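Local coordinates for protein annexin (Schistosoma mansoni, PDB 4MDU) that binds acidic phospholipid membranes in a calcium-dependent manner, aggregates liposomes when calcium is present, and takes part in worm reproduction and host-parasite interaction, at residues I11-I16 and R319-L324; S292-W297 and M313-T318. One frame throughout, in Å; residues are numbered along the deposited sequence.

Contact 1. Residues I11-I16 and R319-L324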
loop_
_atom_site.group_PDB
_atom_site.type_symbol
_atom_site.label_atom_id
_atom_site.label_comp_id
_atom_site.label_asym_id
_atom_site.label_seq_id
_atom_site.Cartn_x
_atom_site.Cartn_y
_atom_site.Cartn_z
ATOM N N ILE B 11 -18.254 17.905 23.487
ATOM C CA ILE B 11 -18.128 19.229 22.884
ATOM C C ILE B 11 -16.963 19.347 21.914
ATOM O O ILE B 11 -17.041 20.093 20.930
ATOM C CB ILE B 11 -18.008 20.347 23.941
ATOM C CG1 ILE B 11 -19.268 20.412 24.807
ATOM C CG2 ILE B 11 -17.791 21.687 23.262
ATOM C CD1 ILE B 11 -19.338 19.353 25.889
ATOM N N THR B 12 -15.889 18.615 22.179
ATOM C CA THR B 12 -14.723 18.665 21.304
ATOM C C THR B 12 -14.092 17.302 21.059
ATOM O O THR B 12 -14.420 16.316 21.716
ATOM C CB THR B 12 -13.626 19.579 21.873
ATOM O OG1 THR B 12 -13.064 18.983 23.052
ATOM C CG2 THR B 12 -14.184 20.947 22.209
ATOM N N ARG B 13 -13.187 17.263 20.091
ATOM C CA ARG B 13 -12.263 16.152 19.964
ATOM C C ARG B 13 -11.384 16.236 21.197
ATOM O O ARG B 13 -11.276 17.291 21.820
ATOM C CB ARG B 13 -11.409 16.311 18.709
ATOM C CG ARG B 13 -12.188 16.211 17.396
ATOM C CD ARG B 13 -12.698 14.804 17.181
ATOM N NE ARG B 13 -11.631 13.815 17.354
ATOM C CZ ARG B 13 -11.055 13.144 16.358
ATOM N NH1 ARG B 13 -11.431 13.358 15.093
ATOM N NH2 ARG B 13 -10.097 12.260 16.621
ATOM N N SER B 14 -10.741 15.138 21.547
ATOM C CA SER B 14 -9.982 15.104 22.786
ATOM C C SER B 14 -8.820 16.098 22.743
ATOM O O SER B 14 -8.152 16.215 21.717
ATOM C CB SER B 14 -9.462 13.693 23.039
ATOM O OG SER B 14 -8.159 13.766 23.593
ATOM N N LEU B 15 -8.560 16.785 23.859
ATOM C CA LEU B 15 -7.493 17.793 23.921
ATOM C C LEU B 15 -6.106 17.219 23.668
ATOM O O LEU B 15 -5.151 17.952 23.387
ATOM C CB LEU B 15 -7.492 18.525 25.260
ATOM C CG LEU B 15 -7.745 20.024 25.154
ATOM C CD1 LEU B 15 -9.189 20.246 24.718
ATOM C CD2 LEU B 15 -7.470 20.699 26.490
ATOM N N ILE B 16 -5.987 15.904 23.769
ATOM C CA ILE B 16 -4.709 15.276 23.516
ATOM C C ILE B 16 -4.191 15.555 22.087
ATOM O O ILE B 16 -2.981 15.511 21.847
ATOM C CB ILE B 16 -4.787 13.775 23.781
ATOM C CG1 ILE B 16 -3.392 13.222 24.053
ATOM C CG2 ILE B 16 -5.460 13.071 22.612
ATOM C CD1 ILE B 16 -3.394 12.049 24.999
ATOM N N ARG B 319 -10.361 17.196 10.373
ATOM C CA ARG B 319 -9.229 18.058 10.734
ATOM C C ARG B 319 -9.649 19.501 10.941
ATOM O O ARG B 319 -8.955 20.285 11.590
ATOM C CB ARG B 319 -8.133 17.976 9.686
ATOM C CG ARG B 319 -7.430 16.647 9.727
ATOM C CD ARG B 319 -6.748 16.535 11.088
ATOM N NE ARG B 319 -7.138 15.309 11.726
ATOM C CZ ARG B 319 -6.679 14.867 12.888
ATOM N NH1 ARG B 319 -5.792 15.554 13.609
ATOM N NH2 ARG B 319 -7.124 13.709 13.315
ATOM N N SER B 320 -10.809 19.837 10.396
ATOM C CA SER B 320 -11.265 21.214 10.392
ATOM C C SER B 320 -11.342 21.790 11.800
ATOM O O SER B 320 -11.015 22.955 12.019
ATOM C CB SER B 320 -12.619 21.326 9.684
ATOM O OG SER B 320 -13.629 20.623 10.373
ATOM N N GLU B 321 -11.786 20.978 12.752
ATOM C CA GLU B 321 -11.939 21.477 14.105
ATOM C C GLU B 321 -10.729 21.139 14.967
ATOM O O GLU B 321 -10.750 21.369 16.165
ATOM C CB GLU B 321 -13.264 21.023 14.754
ATOM C CG GLU B 321 -13.531 19.528 14.766
ATOM C CD GLU B 321 -14.911 19.192 15.343
ATOM O OE1 GLU B 321 -15.911 19.263 14.590
ATOM O OE2 GLU B 321 -14.998 18.871 16.553
ATOM N N ILE B 322 -9.659 20.642 14.351
ATOM C CA ILE B 322 -8.446 20.350 15.122
ATOM C C ILE B 322 -7.228 21.130 14.652
ATOM O O ILE B 322 -6.727 22.006 15.358
ATOM C CB ILE B 322 -8.115 18.844 15.140
ATOM C CG1 ILE B 322 -9.334 18.051 15.637
ATOM C CG2 ILE B 322 -6.900 18.575 16.052
ATOM C CD1 ILE B 322 -9.214 16.560 15.416
ATOM N N ASP B 323 -6.749 20.829 13.451
ATOM C CA ASP B 323 -5.461 21.364 13.053
ATOM C C ASP B 323 -5.377 21.663 11.553
ATOM O O ASP B 323 -4.289 21.771 11.001
ATOM C CB ASP B 323 -4.369 20.362 13.444
ATOM C CG ASP B 323 -4.727 18.952 13.048
ATOM O OD1 ASP B 323 -5.726 18.780 12.296
ATOM O OD2 ASP B 323 -4.035 18.012 13.496
ATOM N N LEU B 324 -6.525 21.771 10.898
ATOM C CA LEU B 324 -6.534 21.903 9.447
ATOM C C LEU B 324 -5.723 23.124 8.923
ATOM O O LEU B 324 -5.000 23.003 7.958
ATOM C CB LEU B 324 -7.967 21.874 8.894
ATOM C CG LEU B 324 -8.045 22.050 7.369
ATOM C CD1 LEU B 324 -7.217 20.976 6.648
ATOM C CD2 LEU B 324 -9.499 22.011 6.901
HETATM O O HOH W 1 -17.018 19.068 18.026
HETATM O O HOH W 2 -13.013 19.453 18.335
#
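Two waters grip OE2 of E321, and through them the carboxylate reaches the backbone of residues 11-16. One water, 2.5 Å from OE2 of E321, also donates to the carbonyl O of I11. The other donates to the same OE2 and accepts from N of R13, whose nitrogen lies 2.8 Å from it. OE1 of E321 turns instead to the backbone N of N68.

Direct packing falls to R13 and I322. CD1 of I322 presses against CG of R13 at 3.6 Å, and it also lies over one face of the guanidinium, off-centre toward the rim. R13 makes this possible by folding back at chi2 (-68°) and chi3 (-50°), which wraps the chain around the methyl. The charge itself is met by E142, whose OE2 forms a salt bridge with NE of R13.

CD1 of I322 also sits over the centre of the R319 guanidinium, 3.9 Å above its plane. NH1 of R319 holds OD2 of D323 at 3.0 Å, on the syn side, though 25° out of the carboxylate plane; R290 is a second partner of that oxygen. NH1 of R13 and NH2 of R319 are 4.7 Å apart, and E142 and D323 probably offset their like charges.

Backbone N-H groups of I322, D323 and L324 converge on the carbonyl O of R319 in the turn joining helices 311-320 and 324-335 of the fourth annexin repeat; the N-terminal segment lies along this core, consistent with the annexin fold.

Contact 2. Residues S292-W297 and M313-T318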
loop_
_atom_site.group_PDB
_atom_site.type_symbol
_atom_site.label_atom_id
_atom_site.label_comp_id
_atom_site.label_asym_id
_atom_site.label_seq_id
_atom_site.Cartn_x
_atom_site.Cartn_y
_atom_site.Cartn_z
ATOM N N SER B 292 2.606 17.838 8.000
ATOM C CA SER B 292 3.100 17.275 6.752
ATOM C C SER B 292 2.437 15.950 6.440
ATOM O O SER B 292 2.049 15.708 5.305
ATOM C CB SER B 292 4.614 17.065 6.799
ATOM O OG SER B 292 5.280 18.290 6.952
ATOM N N LEU B 293 2.341 15.089 7.453
ATOM C CA LEU B 293 1.725 13.769 7.307
ATOM C C LEU B 293 0.317 13.841 6.736
ATOM O O LEU B 293 -0.023 13.105 5.819
ATOM C CB LEU B 293 1.652 13.026 8.653
ATOM C CG LEU B 293 0.751 11.768 8.617
ATOM C CD1 LEU B 293 1.413 10.616 7.892
ATOM C CD2 LEU B 293 0.370 11.330 10.030
ATOM N N ILE B 294 -0.517 14.705 7.299
ATOM C CA ILE B 294 -1.888 14.787 6.828
ATOM C C ILE B 294 -1.962 15.582 5.500
ATOM O O ILE B 294 -2.851 15.355 4.684
ATOM C CB ILE B 294 -2.834 15.328 7.911
ATOM C CG1 ILE B 294 -2.699 14.479 9.177
ATOM C CG2 ILE B 294 -4.288 15.281 7.438
ATOM C CD1 ILE B 294 -3.580 14.942 10.309
ATOM N N ALA B 295 -1.011 16.482 5.269
ATOM C CA ALA B 295 -0.987 17.198 3.984
ATOM C C ALA B 295 -0.756 16.187 2.885
ATOM O O ALA B 295 -1.389 16.253 1.840
ATOM C CB ALA B 295 0.094 18.295 3.955
ATOM N N GLU B 296 0.128 15.223 3.142
ATOM C CA GLU B 296 0.395 14.155 2.175
ATOM C C GLU B 296 -0.804 13.230 2.022
ATOM O O GLU B 296 -1.121 12.791 0.923
ATOM C CB GLU B 296 1.629 13.343 2.575
ATOM C CG GLU B 296 2.873 14.181 2.685
ATOM C CD GLU B 296 4.004 13.436 3.347
ATOM O OE1 GLU B 296 3.938 12.186 3.394
ATOM O OE2 GLU B 296 4.951 14.102 3.825
ATOM N N TRP B 297 -1.469 12.929 3.129
ATOM C CA TRP B 297 -2.682 12.130 3.049
ATOM C C TRP B 297 -3.717 12.809 2.157
ATOM O O TRP B 297 -4.341 12.174 1.312
ATOM C CB TRP B 297 -3.283 11.920 4.437
ATOM C CG TRP B 297 -2.575 10.918 5.287
ATOM C CD1 TRP B 297 -1.476 10.175 4.956
ATOM C CD2 TRP B 297 -2.933 10.532 6.625
ATOM N NE1 TRP B 297 -1.115 9.366 6.016
ATOM C CE2 TRP B 297 -2.000 9.554 7.045
ATOM C CE3 TRP B 297 -3.952 10.924 7.508
ATOM C CZ2 TRP B 297 -2.055 8.954 8.304
ATOM C CZ3 TRP B 297 -4.018 10.318 8.761
ATOM C CH2 TRP B 297 -3.068 9.344 9.147
ATOM N N MET B 313 -12.960 14.200 1.861
ATOM C CA MET B 313 -13.968 14.857 2.688
ATOM C C MET B 313 -13.878 14.406 4.169
ATOM O O MET B 313 -14.086 15.216 5.070
ATOM C CB MET B 313 -15.393 14.708 2.090
ATOM C CG MET B 313 -16.033 13.328 2.191
ATOM S SD MET B 313 -17.741 13.258 1.559
ATOM C CE MET B 313 -17.438 12.601 -0.067
ATOM N N ARG B 314 -13.545 13.136 4.420
ATOM C CA ARG B 314 -13.376 12.682 5.810
ATOM C C ARG B 314 -12.279 13.489 6.503
ATOM O O ARG B 314 -12.481 14.039 7.587
ATOM C CB ARG B 314 -13.056 11.192 5.882
ATOM C CG ARG B 314 -12.772 10.705 7.329
ATOM C CD ARG B 314 -12.687 9.176 7.433
ATOM N NE ARG B 314 -11.692 8.614 6.528
ATOM C CZ ARG B 314 -11.979 7.920 5.430
ATOM N NH1 ARG B 314 -13.242 7.657 5.105
ATOM N NH2 ARG B 314 -10.999 7.474 4.657
ATOM N N LEU B 315 -11.133 13.606 5.843
ATOM C CA LEU B 315 -10.007 14.333 6.411
ATOM C C LEU B 315 -10.330 15.798 6.671
ATOM O O LEU B 315 -10.077 16.311 7.768
ATOM C CB LEU B 315 -8.772 14.182 5.532
ATOM C CG LEU B 315 -8.200 12.764 5.622
ATOM C CD1 LEU B 315 -7.162 12.553 4.562
ATOM C CD2 LEU B 315 -7.636 12.443 7.051
ATOM N N LEU B 316 -10.910 16.461 5.676
ATOM C CA LEU B 316 -11.307 17.863 5.806
ATOM C C LEU B 316 -12.306 18.087 6.951
ATOM O O LEU B 316 -12.122 18.968 7.796
ATOM C CB LEU B 316 -11.901 18.346 4.482
ATOM C CG LEU B 316 -10.946 19.132 3.571
ATOM C CD1 LEU B 316 -9.478 18.885 3.938
ATOM C CD2 LEU B 316 -11.222 18.851 2.101
ATOM N N ILE B 317 -13.376 17.305 6.955
ATOM C CA ILE B 317 -14.386 17.389 8.003
ATOM C C ILE B 317 -13.749 17.243 9.387
ATOM O O ILE B 317 -13.952 18.080 10.272
ATOM C CB ILE B 317 -15.471 16.299 7.799
ATOM C CG1 ILE B 317 -16.240 16.594 6.495
ATOM C CG2 ILE B 317 -16.409 16.198 9.011
ATOM C CD1 ILE B 317 -17.138 15.477 6.042
ATOM N N THR B 318 -12.943 16.203 9.556
ATOM C CA THR B 318 -12.381 15.903 10.869
ATOM C C THR B 318 -11.286 16.896 11.282
ATOM O O THR B 318 -11.287 17.389 12.418
ATOM C CB THR B 318 -11.870 14.434 10.982
ATOM O OG1 THR B 318 -11.000 14.135 9.880
ATOM C CG2 THR B 318 -13.037 13.469 10.950
#
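L315 carries this contact from its side of the helix pair, and its chain can be traced outward atom by atom. CB leaves the backbone toward residues 292-297, and chi1 of -71° sets CG anti to the carbonyl carbon. CD1 of L315 meets the root of the tryptophan side chain, 3.9 Å from CB of W297. CD2 of L315 approaches the indole at its edge, near the ring plane, with CE3 of W297 at 4.0 Å. It is also the methyl that faces I294, in a looser approach of 4.4 Å between CD2 of L315 and CG2 of I294.

The leucine thus meets the rim of the indole rather than its face, and the two side chains run at about a right angle to each other. One face of the ring is covered from within its own helix by CG of L293. The contact is wholly apolar.

E133 of helix 128-136 touches both W297 and L315 and forms a salt bridge with R314. M313 and I317 pack against helices 96-106 and 349-358, so these three helices pack on helix 311-320 besides its partner 290-301, while helix 324-335 covers helix 290-301 through I294 and I327.

In the fold
Helix 311-320 links both contacts, whose centres lie about 13 Å apart: its body packs on helix 290-301 in contact 2, and the turn that follows it meets the N-terminal segment in contact 1. Along the chain the order is 11-16, 292-297, 313-318, 319-324, so a short-range pairing within the fourth repeat lies inside a closure spanning 302 residues. The two touch directly, CD1 of L324 lying 4.1 Å from CD1 of L316. Contact 2 is the nearer to an annotated calcium site, with the L315 side chain about 9 Å from that of M302, whereas contact 1 lies away from them all and ties the chain's start to its last repeat.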